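Local atomic coordinates of glutathione S-transferase omega-like 2 (Saccharomyces cerevisiae, PDB entry 5LKB), a protein that reduces dehydroascorbate and beta-hydroxyethyl disulfide with glutathione, acting as a one-cysteine thiol transferase that also reacts with glutathionyl-(hydro)quinones. Residues A[282-285]-A[286-289]; A[299-302]-A[303-307]; A[323-326]-A[327-331]; A[336-339]-A[340-343]; A[344-347]-A[348-352]. All blocks are in the same frame, centred on the assembly; numbering follows the deposited sequence.

Interaction 1. Residues A[282-285]-A[286-289]; sequences QLTE and ADIR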
# COMPACT_ATOMS: atom_id res chain seq x y z
N GLN A 282 -29.18 12.73 -10.78
CA GLN A 282 -29.73 12.31 -9.50
C GLN A 282 -29.01 11.04 -9.03
O GLN A 282 -28.41 10.30 -9.83
CB GLN A 282 -31.25 11.99 -9.64
CG GLN A 282 -31.45 10.81 -10.56
CD GLN A 282 -32.87 10.29 -10.65
OE1 GLN A 282 -33.62 10.70 -11.51
NE2 GLN A 282 -33.21 9.32 -9.78
N LEU A 283 -29.16 10.76 -7.73
CA LEU A 283 -28.65 9.52 -7.15
C LEU A 283 -29.37 8.32 -7.73
O LEU A 283 -30.61 8.26 -7.76
CB LEU A 283 -28.82 9.56 -5.65
CG LEU A 283 -28.40 8.35 -4.81
CD1 LEU A 283 -26.92 8.33 -4.74
CD2 LEU A 283 -28.99 8.35 -3.40
N THR A 284 -28.62 7.37 -8.19
CA THR A 284 -29.10 6.12 -8.73
C THR A 284 -28.31 4.94 -8.19
O THR A 284 -27.25 5.09 -7.53
CB THR A 284 -29.04 6.08 -10.27
OG1 THR A 284 -27.70 5.79 -10.70
CG2 THR A 284 -29.60 7.37 -10.91
N GLU A 285 -28.82 3.77 -8.52
CA GLU A 285 -28.16 2.50 -8.25
C GLU A 285 -26.72 2.47 -8.75
O GLU A 285 -25.87 1.79 -8.16
CB GLU A 285 -28.93 1.41 -8.97
CG GLU A 285 -28.34 0.08 -8.88
CD GLU A 285 -29.13 -0.95 -9.70
OE1 GLU A 285 -28.63 -1.38 -10.77
OE2 GLU A 285 -30.22 -1.33 -9.24
N ALA A 286 -26.44 3.15 -9.87
CA ALA A 286 -25.08 3.16 -10.41
C ALA A 286 -24.13 3.75 -9.38
O ALA A 286 -22.99 3.27 -9.23
CB ALA A 286 -25.01 3.98 -11.69
N ASP A 287 -24.57 4.82 -8.69
CA ASP A 287 -23.73 5.40 -7.63
C ASP A 287 -23.52 4.42 -6.49
O ASP A 287 -22.39 4.32 -5.93
CB ASP A 287 -24.33 6.68 -7.09
CG ASP A 287 -24.50 7.71 -8.13
OD1 ASP A 287 -23.52 8.20 -8.70
OD2 ASP A 287 -25.68 8.09 -8.41
N ILE A 288 -24.57 3.74 -6.09
CA ILE A 288 -24.50 2.81 -4.98
C ILE A 288 -23.49 1.72 -5.27
O ILE A 288 -22.62 1.41 -4.45
CB ILE A 288 -25.91 2.27 -4.66
CG1 ILE A 288 -26.79 3.42 -4.15
CG2 ILE A 288 -25.82 1.11 -3.64
CD1 ILE A 288 -28.24 3.07 -3.99
N ARG A 289 -23.57 1.13 -6.45
CA ARG A 289 -22.72 0.02 -6.80
C ARG A 289 -21.27 0.47 -6.90
O ARG A 289 -20.39 -0.25 -6.43
CB ARG A 289 -23.19 -0.64 -8.10
CG ARG A 289 -24.52 -1.46 -7.93
CD ARG A 289 -25.09 -1.79 -9.36
NE ARG A 289 -24.09 -2.45 -10.17
CZ ARG A 289 -24.20 -3.58 -10.82
NH1 ARG A 289 -25.33 -4.28 -10.81
NH2 ARG A 289 -23.16 -4.00 -11.55
O HOH W 1 -26.36 8.14 -11.04
O HOH W 2 -28.15 -4.05 -10.09
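D287 OD2 is held by two partners: the backbone N of T284, 3.0 Å away along a nearly straight bond (169°), and a water 2.7 Å from OD2 that probably donates to it. The bond from T284 uses the anti lone pair of OD2, the one turned away from OD1. T284 and D287 form a capping box at the start of helix 285-304; this threonine-to-aspartate box opens the core helix of the C-terminal domain of glutathione transferases. Its other half is the threonine hydroxyl. With chi1 at 80°, T284 OG1 sits between its own backbone N and carbonyl carbon and folds back over the first turn, where it accepts from A286 N at 3.0 Å. The same water lies 2.7 Å from T284 OG1, tying both capping side chains together. Threonine and aspartate suit these places because short polar side chains can satisfy N-H groups that the helix itself leaves without a carbonyl. D287 OD1 is engaged by T278 and W322, which fix the carboxylate from its other oxygen. L283 crosses D287 obliquely, its CD1 3.9 Å from D287 CB. Farther along, E285 and R289 run side by side; E285 CG lies 3.8 Å from R289 CD, and the charged planes are only 23° apart. The carboxylate makes its salt bridge with R179, while the side chain of R289 lies about 6 Å from that of the glutathione-binding E173. A second water spans the pair: it donates weakly to E285 OE1 and lies in the guanidinium plane, 2.9 Å from R289 NH1.

Interaction 2. Residues A[299-302]-A[303-307]; sequences PVYV and QHFKC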
# COMPACT_ATOMS: atom_id res chain seq x y z
N PRO A 299 -8.79 2.50 1.98
CA PRO A 299 -8.56 1.76 3.24
C PRO A 299 -8.01 0.35 3.08
O PRO A 299 -7.34 -0.14 4.00
CB PRO A 299 -9.96 1.76 3.89
CG PRO A 299 -10.58 2.98 3.41
CD PRO A 299 -10.13 3.10 1.96
N VAL A 300 -8.37 -0.36 1.99
CA VAL A 300 -7.99 -1.76 1.78
C VAL A 300 -7.40 -2.04 0.40
O VAL A 300 -6.35 -2.67 0.28
CB VAL A 300 -9.21 -2.69 2.00
CG1 VAL A 300 -8.89 -4.10 1.47
CG2 VAL A 300 -9.54 -2.68 3.49
N TYR A 301 -8.08 -1.69 -0.68
CA TYR A 301 -7.71 -2.27 -1.96
C TYR A 301 -6.29 -1.85 -2.41
O TYR A 301 -5.60 -2.62 -3.06
CB TYR A 301 -8.72 -1.97 -3.03
CG TYR A 301 -10.10 -2.57 -2.74
CD1 TYR A 301 -10.26 -3.80 -2.09
CD2 TYR A 301 -11.22 -1.89 -3.14
CE1 TYR A 301 -11.55 -4.35 -1.88
CE2 TYR A 301 -12.48 -2.42 -2.96
CZ TYR A 301 -12.62 -3.63 -2.32
OH TYR A 301 -13.87 -4.20 -2.09
N VAL A 302 -5.88 -0.62 -2.10
CA VAL A 302 -4.54 -0.15 -2.45
C VAL A 302 -3.44 -1.06 -1.86
O VAL A 302 -2.64 -1.64 -2.60
CB VAL A 302 -4.35 1.31 -2.01
CG1 VAL A 302 -2.88 1.74 -2.15
CG2 VAL A 302 -5.17 2.22 -2.88
N GLN A 303 -3.41 -1.23 -0.54
CA GLN A 303 -2.36 -2.03 0.08
C GLN A 303 -2.59 -3.52 -0.08
O GLN A 303 -1.64 -4.28 -0.34
CB GLN A 303 -2.24 -1.69 1.55
CG GLN A 303 -1.08 -2.26 2.31
CD GLN A 303 -1.19 -3.71 2.67
OE1 GLN A 303 -2.27 -4.22 2.95
NE2 GLN A 303 -0.06 -4.40 2.66
N HIS A 304 -3.80 -3.95 0.17
CA HIS A 304 -4.10 -5.34 0.39
C HIS A 304 -4.29 -6.06 -0.93
O HIS A 304 -3.84 -7.23 -1.09
CB HIS A 304 -5.36 -5.47 1.22
CG HIS A 304 -5.75 -6.87 1.53
ND1 HIS A 304 -5.09 -7.68 2.45
CD2 HIS A 304 -6.81 -7.60 1.08
CE1 HIS A 304 -5.70 -8.86 2.49
NE2 HIS A 304 -6.73 -8.83 1.65
N PHE A 305 -5.00 -5.45 -1.87
CA PHE A 305 -5.17 -6.02 -3.20
C PHE A 305 -4.17 -5.45 -4.22
O PHE A 305 -4.23 -5.75 -5.41
CB PHE A 305 -6.61 -5.83 -3.73
CG PHE A 305 -7.65 -6.78 -3.14
CD1 PHE A 305 -7.30 -7.88 -2.32
CD2 PHE A 305 -9.00 -6.63 -3.46
CE1 PHE A 305 -8.25 -8.81 -1.83
CE2 PHE A 305 -9.94 -7.56 -3.02
CZ PHE A 305 -9.57 -8.64 -2.16
N LYS A 306 -3.20 -4.66 -3.77
CA LYS A 306 -2.12 -4.16 -4.61
C LYS A 306 -2.62 -3.32 -5.76
O LYS A 306 -1.95 -3.19 -6.80
CB LYS A 306 -1.15 -5.28 -5.06
CG LYS A 306 -0.66 -6.17 -3.93
CD LYS A 306 0.23 -7.29 -4.50
CE LYS A 306 0.81 -8.13 -3.33
NZ LYS A 306 -0.13 -8.78 -2.29
N CYS A 307 -3.74 -2.61 -5.54
CA CYS A 307 -4.31 -1.75 -6.55
C CYS A 307 -3.77 -0.36 -6.30
O CYS A 307 -4.44 0.53 -5.80
CB CYS A 307 -5.81 -1.77 -6.36
SG CYS A 307 -6.62 -3.31 -6.99
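The backbone makes a wider pi-type turn at 299-301, and helix 285-304 is kinked at P299, whose ring nitrogen has no hydrogen to offer the turn before. Past the kink, H304 N bonds to V300 O (2.9 Å). Beyond it the chain curls round Y301 O, which accepts from C307 N at 3.1 Å and weakly from F305 N; K306, with positive phi, supplies the left-handed bend that brings C307 back. This is the far end of a core helix in the all-helical domain of the glutathione transferase fold. Y301 and F305 leave the helix side by side with nearly parallel planes (9°), but they are slid so far apart that the rings barely overlap: the centroids are 5.4 Å apart, and the nearest atoms are Y301 CD1 and F305 CD2, at 3.4 Å. Y346 makes an edge-to-face pair with each ring and bonds to the Y301 hydroxyl, a setting that suits flat aromatic residues; the side chain of Y301 is about 8 Å from that of the nucleophile C46. On the next flank V300 CG1 supports H304 CB at 3.8 Å, while H304 NE2 bonds to H350. The backbone O of Q303 accepts from Q303 NE2 of the second subunit. C307 tucks its CB under Y301 O. Its buried carbonyl has no conventional partner in the model; V302 CA instead points its hydrogen at C307 O, 3.4 Å away.

Interaction 3. Residues A[323-326]-A[327-331]; sequences VRNL and YWNYD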
# COMPACT_ATOMS: atom_id res chain seq x y z
N VAL A 323 -17.22 10.63 -3.87
CA VAL A 323 -17.42 9.63 -2.83
C VAL A 323 -17.52 10.30 -1.47
O VAL A 323 -18.24 9.82 -0.59
CB VAL A 323 -16.30 8.55 -2.90
CG1 VAL A 323 -14.97 9.04 -2.29
CG2 VAL A 323 -16.70 7.33 -2.13
N ARG A 324 -16.79 11.41 -1.27
CA ARG A 324 -16.90 12.16 -0.04
C ARG A 324 -18.27 12.80 0.08
O ARG A 324 -18.84 12.81 1.19
CB ARG A 324 -15.81 13.23 0.07
CG ARG A 324 -14.47 12.59 0.40
CD ARG A 324 -13.40 13.66 0.49
NE ARG A 324 -13.18 14.34 -0.78
CZ ARG A 324 -12.54 15.51 -0.88
NH1 ARG A 324 -12.10 16.11 0.21
NH2 ARG A 324 -12.37 16.07 -2.07
N ASN A 325 -18.83 13.29 -1.03
CA ASN A 325 -20.19 13.85 -0.97
C ASN A 325 -21.18 12.78 -0.52
O ASN A 325 -22.03 13.03 0.35
CB ASN A 325 -20.61 14.42 -2.33
CG ASN A 325 -22.02 15.01 -2.31
OD1 ASN A 325 -22.34 15.79 -1.43
ND2 ASN A 325 -22.82 14.64 -3.27
N LEU A 326 -21.08 11.57 -1.08
CA LEU A 326 -21.99 10.49 -0.68
C LEU A 326 -21.79 10.11 0.77
O LEU A 326 -22.75 9.98 1.54
CB LEU A 326 -21.86 9.29 -1.61
CG LEU A 326 -22.23 9.53 -3.06
CD1 LEU A 326 -21.94 8.32 -3.89
CD2 LEU A 326 -23.71 9.92 -3.20
N TYR A 327 -20.54 9.90 1.17
CA TYR A 327 -20.30 9.45 2.53
C TYR A 327 -20.77 10.47 3.55
O TYR A 327 -21.46 10.12 4.50
CB TYR A 327 -18.78 9.19 2.70
CG TYR A 327 -18.43 8.79 4.15
CD1 TYR A 327 -18.46 7.46 4.53
CD2 TYR A 327 -18.13 9.74 5.12
CE1 TYR A 327 -18.22 7.07 5.80
CE2 TYR A 327 -17.87 9.35 6.38
CZ TYR A 327 -17.94 8.02 6.73
OH TYR A 327 -17.64 7.62 7.99
N TRP A 328 -20.35 11.73 3.40
CA TRP A 328 -20.61 12.70 4.47
C TRP A 328 -22.01 13.25 4.46
O TRP A 328 -22.52 13.65 5.51
CB TRP A 328 -19.61 13.85 4.43
CG TRP A 328 -18.19 13.41 4.74
CD1 TRP A 328 -17.18 13.25 3.85
CD2 TRP A 328 -17.64 13.10 6.03
NE1 TRP A 328 -16.02 12.84 4.49
CE2 TRP A 328 -16.27 12.73 5.83
CE3 TRP A 328 -18.17 13.06 7.34
CZ2 TRP A 328 -15.43 12.39 6.90
CZ3 TRP A 328 -17.35 12.70 8.39
CH2 TRP A 328 -15.99 12.38 8.16
N ASN A 329 -22.62 13.30 3.28
CA ASN A 329 -23.85 14.06 3.13
C ASN A 329 -25.08 13.18 3.02
O ASN A 329 -26.21 13.71 3.04
CB ASN A 329 -23.79 15.06 1.97
CG ASN A 329 -22.83 16.19 2.26
OD1 ASN A 329 -22.80 16.65 3.41
ND2 ASN A 329 -22.05 16.60 1.28
N TYR A 330 -24.93 11.86 2.95
CA TYR A 330 -26.06 10.92 2.88
C TYR A 330 -25.93 9.89 3.99
O TYR A 330 -25.03 9.04 3.94
CB TYR A 330 -26.10 10.24 1.53
CG TYR A 330 -26.40 11.15 0.39
CD1 TYR A 330 -25.51 12.06 -0.09
CD2 TYR A 330 -27.66 11.08 -0.23
CE1 TYR A 330 -25.82 12.91 -1.15
CE2 TYR A 330 -27.96 11.91 -1.28
CZ TYR A 330 -27.07 12.81 -1.74
OH TYR A 330 -27.40 13.65 -2.80
N ASP A 331 -26.82 9.93 4.98
CA ASP A 331 -26.71 9.03 6.12
C ASP A 331 -26.77 7.55 5.70
O ASP A 331 -26.21 6.70 6.40
CB ASP A 331 -27.83 9.27 7.12
CG ASP A 331 -27.71 10.60 7.85
OD1 ASP A 331 -26.67 11.29 7.72
OD2 ASP A 331 -28.71 10.92 8.54
O HOH W 3 -25.67 15.55 -3.43
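N325 and N329, one turn apart, join their amides: N329 ND2 donates to N325 OD1 at 2.8 Å, almost straight (168°). The acceptor lies in the amide plane of N329, yet the two side chains cross at about a right angle and their amide planes are 64° apart. Asparagine suits both places, since one amide offers an oxygen and the other an N-H. N325 spends its other end as well: ND2 donates at 3.0 Å to a water, which stands 2.6 Å from Y330 OH in the plane of the phenol ring. With its CG anti to the backbone N (chi1 180°), N325 leans along the helix so that its amide can serve both partners.

The Y330 ring is set nearly perpendicular to that amide. The backbone O of N325 meets its edge, 3.6 Å from Y330 CD1, while L326 CD2 lies over one face toward the rim, 4.2 Å from Y330 CD1. A branched apolar chain on the face and a polar atom at the edge match the character of a phenol ring. Y330 N still bonds to L326 O, although Y330 has already left helical conformation and occupies the N-cap position of helix 331-334.

On another flank R324 O touches the indole edge at W328 CD1 (3.2 Å), and Y327 CD2 rests over the indole face. W328 NE1 bonds to R368 O and R324 NH1 to P369 O, while R324 NE bonds to H320 O. Helix 317-329 then packs V323 and Y327 on helix 285-304 and passes into helix 331-334, whose F333 meets L326.

Interaction 4. Residues A[336-339]-A[340-343]; sequences TTDF and DHIK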
# COMPACT_ATOMS: atom_id res chain seq x y z
N THR A 336 -23.89 3.05 7.12
CA THR A 336 -23.69 1.66 6.74
C THR A 336 -22.26 1.31 6.43
O THR A 336 -21.99 0.14 6.11
CB THR A 336 -24.52 1.29 5.52
OG1 THR A 336 -24.24 2.05 4.36
CG2 THR A 336 -26.06 1.42 5.81
N THR A 337 -21.35 2.28 6.55
CA THR A 337 -19.93 2.12 6.22
C THR A 337 -19.18 1.92 7.52
O THR A 337 -19.13 2.84 8.35
CB THR A 337 -19.42 3.32 5.44
OG1 THR A 337 -20.19 3.48 4.25
CG2 THR A 337 -17.93 3.14 5.04
N ASP A 338 -18.63 0.72 7.72
CA ASP A 338 -17.93 0.35 8.95
C ASP A 338 -16.49 0.02 8.55
O ASP A 338 -16.19 -1.07 8.05
CB ASP A 338 -18.64 -0.80 9.68
CG ASP A 338 -18.01 -1.08 11.04
OD1 ASP A 338 -16.74 -1.14 11.18
OD2 ASP A 338 -18.81 -1.26 11.99
N PHE A 339 -15.60 0.99 8.77
CA PHE A 339 -14.21 0.80 8.38
C PHE A 339 -13.47 -0.22 9.24
O PHE A 339 -12.49 -0.79 8.76
CB PHE A 339 -13.47 2.13 8.40
CG PHE A 339 -13.93 3.11 7.31
CD1 PHE A 339 -13.71 2.81 5.96
CD2 PHE A 339 -14.59 4.28 7.63
CE1 PHE A 339 -14.12 3.68 4.98
CE2 PHE A 339 -15.01 5.17 6.65
CZ PHE A 339 -14.80 4.89 5.33
N ASP A 340 -13.88 -0.50 10.48
CA ASP A 340 -13.24 -1.56 11.23
C ASP A 340 -13.56 -2.90 10.62
O ASP A 340 -12.65 -3.70 10.41
CB ASP A 340 -13.62 -1.53 12.70
CG ASP A 340 -13.13 -0.27 13.42
OD1 ASP A 340 -12.06 0.24 13.11
OD2 ASP A 340 -13.83 0.24 14.29
N HIS A 341 -14.82 -3.14 10.31
CA HIS A 341 -15.16 -4.41 9.67
C HIS A 341 -14.47 -4.55 8.32
O HIS A 341 -13.98 -5.63 7.98
CB HIS A 341 -16.68 -4.53 9.46
CG HIS A 341 -17.42 -4.98 10.68
ND1 HIS A 341 -18.23 -6.11 10.70
CD2 HIS A 341 -17.45 -4.47 11.93
CE1 HIS A 341 -18.68 -6.28 11.92
NE2 HIS A 341 -18.25 -5.30 12.69
N ILE A 342 -14.45 -3.47 7.53
CA ILE A 342 -13.80 -3.48 6.23
C ILE A 342 -12.32 -3.88 6.36
O ILE A 342 -11.84 -4.81 5.72
CB ILE A 342 -13.97 -2.13 5.53
CG1 ILE A 342 -15.43 -1.94 5.07
CG2 ILE A 342 -13.02 -1.94 4.37
CD1 ILE A 342 -15.78 -0.54 4.71
N LYS A 343 -11.57 -3.12 7.16
CA LYS A 343 -10.14 -3.38 7.22
C LYS A 343 -9.81 -4.71 7.85
O LYS A 343 -8.89 -5.43 7.38
CB LYS A 343 -9.42 -2.24 7.97
CG LYS A 343 -9.42 -0.93 7.16
CD LYS A 343 -8.92 0.27 7.97
CE LYS A 343 -7.46 0.18 8.36
NZ LYS A 343 -6.65 0.57 7.24
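D338 and H341 cross with the carboxylate and imidazole planes 61° apart, and H341 CD2 lies 3.5 Å from both D338 OD1 and D338 OD2. The stronger tie is to the backbone: H341 N donates to D338 OD1 at 2.9 Å and 170°, coming from above the carboxylate plane. D338 can turn back to it because its CG is anti to its own backbone N (chi1 -173°), which swings the acid over the first turn. The far nitrogen of H341 is committed to V128 O, and its ring meets W72 edge to face.

D338 is thus the N-cap of helix 339-349 in the C-terminal domain, a place where aspartate fits well: a short anionic group accepts an N-H that has no carbonyl before it and probably gains from the helix dipole. D340 brings a like charge close by, its OD2 4.5 Å from D338 OD1, a pairing probably eased by the helix start.

The apolar side chains take another flank. F339 and I342 lie alongside each other, pointing the same way, with their CD1 atoms 4.1 Å apart. T337 lays its CG2 over one face of the F339 ring, 3.6 Å above the plane. I342 also closes on the backbone, CG1 reaching D338 O at 3.2 Å. K343 runs its methylenes past F339 O, then bends twice near its end to deliver NZ to P360 O.

Interaction 5. Residues A[344-347]-A[348-352]; sequences LHYT and RSHTR. With GOL (glycerol), chain C.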
# COMPACT_ATOMS: atom_id res chain seq x y z
N LEU A 344 -10.51 -5.04 8.94
CA LEU A 344 -10.25 -6.31 9.61
C LEU A 344 -10.61 -7.49 8.73
O LEU A 344 -9.85 -8.45 8.62
CB LEU A 344 -11.01 -6.38 10.95
CG LEU A 344 -10.51 -5.47 12.07
CD1 LEU A 344 -11.57 -5.44 13.16
CD2 LEU A 344 -9.17 -6.05 12.59
N HIS A 345 -11.77 -7.45 8.06
CA HIS A 345 -12.16 -8.60 7.25
C HIS A 345 -11.05 -8.99 6.28
O HIS A 345 -10.61 -10.15 6.22
CB HIS A 345 -13.43 -8.33 6.45
CG HIS A 345 -13.64 -9.34 5.39
ND1 HIS A 345 -13.89 -10.66 5.70
CD2 HIS A 345 -13.52 -9.28 4.03
CE1 HIS A 345 -13.89 -11.37 4.58
NE2 HIS A 345 -13.67 -10.56 3.56
N TYR A 346 -10.65 -8.04 5.43
CA TYR A 346 -9.77 -8.39 4.35
C TYR A 346 -8.41 -8.81 4.88
O TYR A 346 -7.86 -9.83 4.47
CB TYR A 346 -9.63 -7.21 3.40
CG TYR A 346 -10.83 -6.97 2.45
CD1 TYR A 346 -11.91 -6.17 2.84
CD2 TYR A 346 -10.83 -7.48 1.17
CE1 TYR A 346 -12.93 -5.93 1.98
CE2 TYR A 346 -11.88 -7.28 0.30
CZ TYR A 346 -12.93 -6.51 0.71
OH TYR A 346 -13.98 -6.18 -0.11
N THR A 347 -7.84 -8.01 5.79
CA THR A 347 -6.47 -8.26 6.22
C THR A 347 -6.34 -9.48 7.13
O THR A 347 -5.28 -10.11 7.17
CB THR A 347 -5.89 -7.04 6.91
OG1 THR A 347 -6.63 -6.76 8.09
CG2 THR A 347 -5.82 -5.84 5.96
N ARG A 348 -7.38 -9.80 7.89
CA ARG A 348 -7.34 -10.94 8.79
C ARG A 348 -7.84 -12.23 8.17
O ARG A 348 -7.52 -13.29 8.69
CB ARG A 348 -8.18 -10.68 10.04
CG ARG A 348 -7.83 -9.42 10.83
CD ARG A 348 -6.42 -9.54 11.38
NE ARG A 348 -6.13 -8.43 12.30
CZ ARG A 348 -6.54 -8.36 13.56
NH1 ARG A 348 -7.24 -9.38 14.11
NH2 ARG A 348 -6.33 -7.26 14.26
N SER A 349 -8.56 -12.18 7.06
CA SER A 349 -9.10 -13.41 6.48
C SER A 349 -8.30 -13.95 5.31
O SER A 349 -8.35 -15.16 5.07
CB SER A 349 -10.54 -13.20 6.00
OG SER A 349 -11.38 -12.65 6.99
N HIS A 350 -7.49 -13.16 4.64
CA HIS A 350 -6.85 -13.57 3.40
C HIS A 350 -5.40 -13.94 3.69
O HIS A 350 -4.46 -13.18 3.44
CB HIS A 350 -6.94 -12.49 2.34
CG HIS A 350 -8.32 -12.19 1.95
ND1 HIS A 350 -8.73 -10.98 1.49
CD2 HIS A 350 -9.41 -13.00 1.95
CE1 HIS A 350 -10.02 -11.03 1.22
NE2 HIS A 350 -10.45 -12.25 1.49
N THR A 351 -5.21 -15.17 4.18
CA THR A 351 -3.90 -15.64 4.61
C THR A 351 -2.89 -15.73 3.49
O THR A 351 -1.68 -15.65 3.77
CB THR A 351 -4.06 -17.06 5.21
OG1 THR A 351 -5.18 -17.07 6.11
CG2 THR A 351 -2.81 -17.46 5.95
N ARG A 352 -3.33 -15.95 2.26
CA ARG A 352 -2.39 -16.03 1.14
C ARG A 352 -1.95 -14.68 0.62
O ARG A 352 -1.05 -14.60 -0.22
CB ARG A 352 -2.95 -16.87 0.01
CG ARG A 352 -3.25 -18.32 0.44
CD ARG A 352 -3.23 -19.26 -0.78
NE ARG A 352 -4.38 -19.01 -1.62
CZ ARG A 352 -5.62 -19.40 -1.32
NH1 ARG A 352 -5.85 -20.07 -0.19
NH2 ARG A 352 -6.64 -19.14 -2.14
C1 GOL C . -14.98 -10.21 0.46
O1 GOL C . -15.96 -9.94 -0.56
C2 GOL C . -14.34 -11.57 0.33
O2 GOL C . -13.18 -11.63 1.13
C3 GOL C . -15.30 -12.72 0.71
O3 GOL C . -14.74 -13.92 0.21
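Two histidines, H345 and H350, close on one oxygen of a bound glycerol: O2 is hydrogen-bonded to H345 NE2 at 2.7 Å and to H350 NE2 at 2.8 Å. It lies in the plane of each ring, at the edge, although the rings are steeply inclined to each other (81°). H345, Y346 and H350 form an aromatic cluster at the C-terminal end of helix 339-349, beside the glutathione site; the side chain of H345 is about 3 Å from that of the glutathione-binding W79. The glycerol is probably from the crystallisation liquor, but its binding is consistent with a polar pocket, and Y224 OH also bonds to it. H345 gets there with its CG anti to the backbone N (chi1 166°), and its ND1 bonds to W72 O. H350 CE1 meets Y346 CD2 at 3.6 Å, the Y346 hydroxyl being taken by Y224 and Y301.

The last turn is tied tightly at H345 O, which accepts from both S349 N and S349 OG, the hydroxyl at 2.7 Å on a lone pair in the carbonyl plane. Serine is short enough to reach back to this carbonyl. R348, the residue before S349, has its guanidinium anchored outside the helix: NH1 bonds to I119 O and N121 OD1, NE to T359 OG1. Over one face of that group sits L344 CD2, 3.5 Å from R348 NH2.

Overall arrangement
Helix 285-304 carries interaction 1 near its start and interaction 2 near its end, their centres 23 Å apart. Helix 339-349 does the same for interactions 4 and 5, 13 Å apart. The two helices meet where V300 CG2 packs on I342 CG2 (3.7 Å) and where H304 NE2 contacts H350 ND1 (2.9 Å), so interaction 2 touches interactions 4 and 5. Interaction 3 touches interactions 1 and 4: L326 CD2 rests on L283 CD1 (3.9 Å), and Y327 CE1 on F339 CE2 (3.8 Å). Interactions 2, 4 and 5 bring the side chains of Y301, I342 and Y346 to about 6 to 8 Å from that of the nucleophile C46; interaction 3 lies away from the glutathione site.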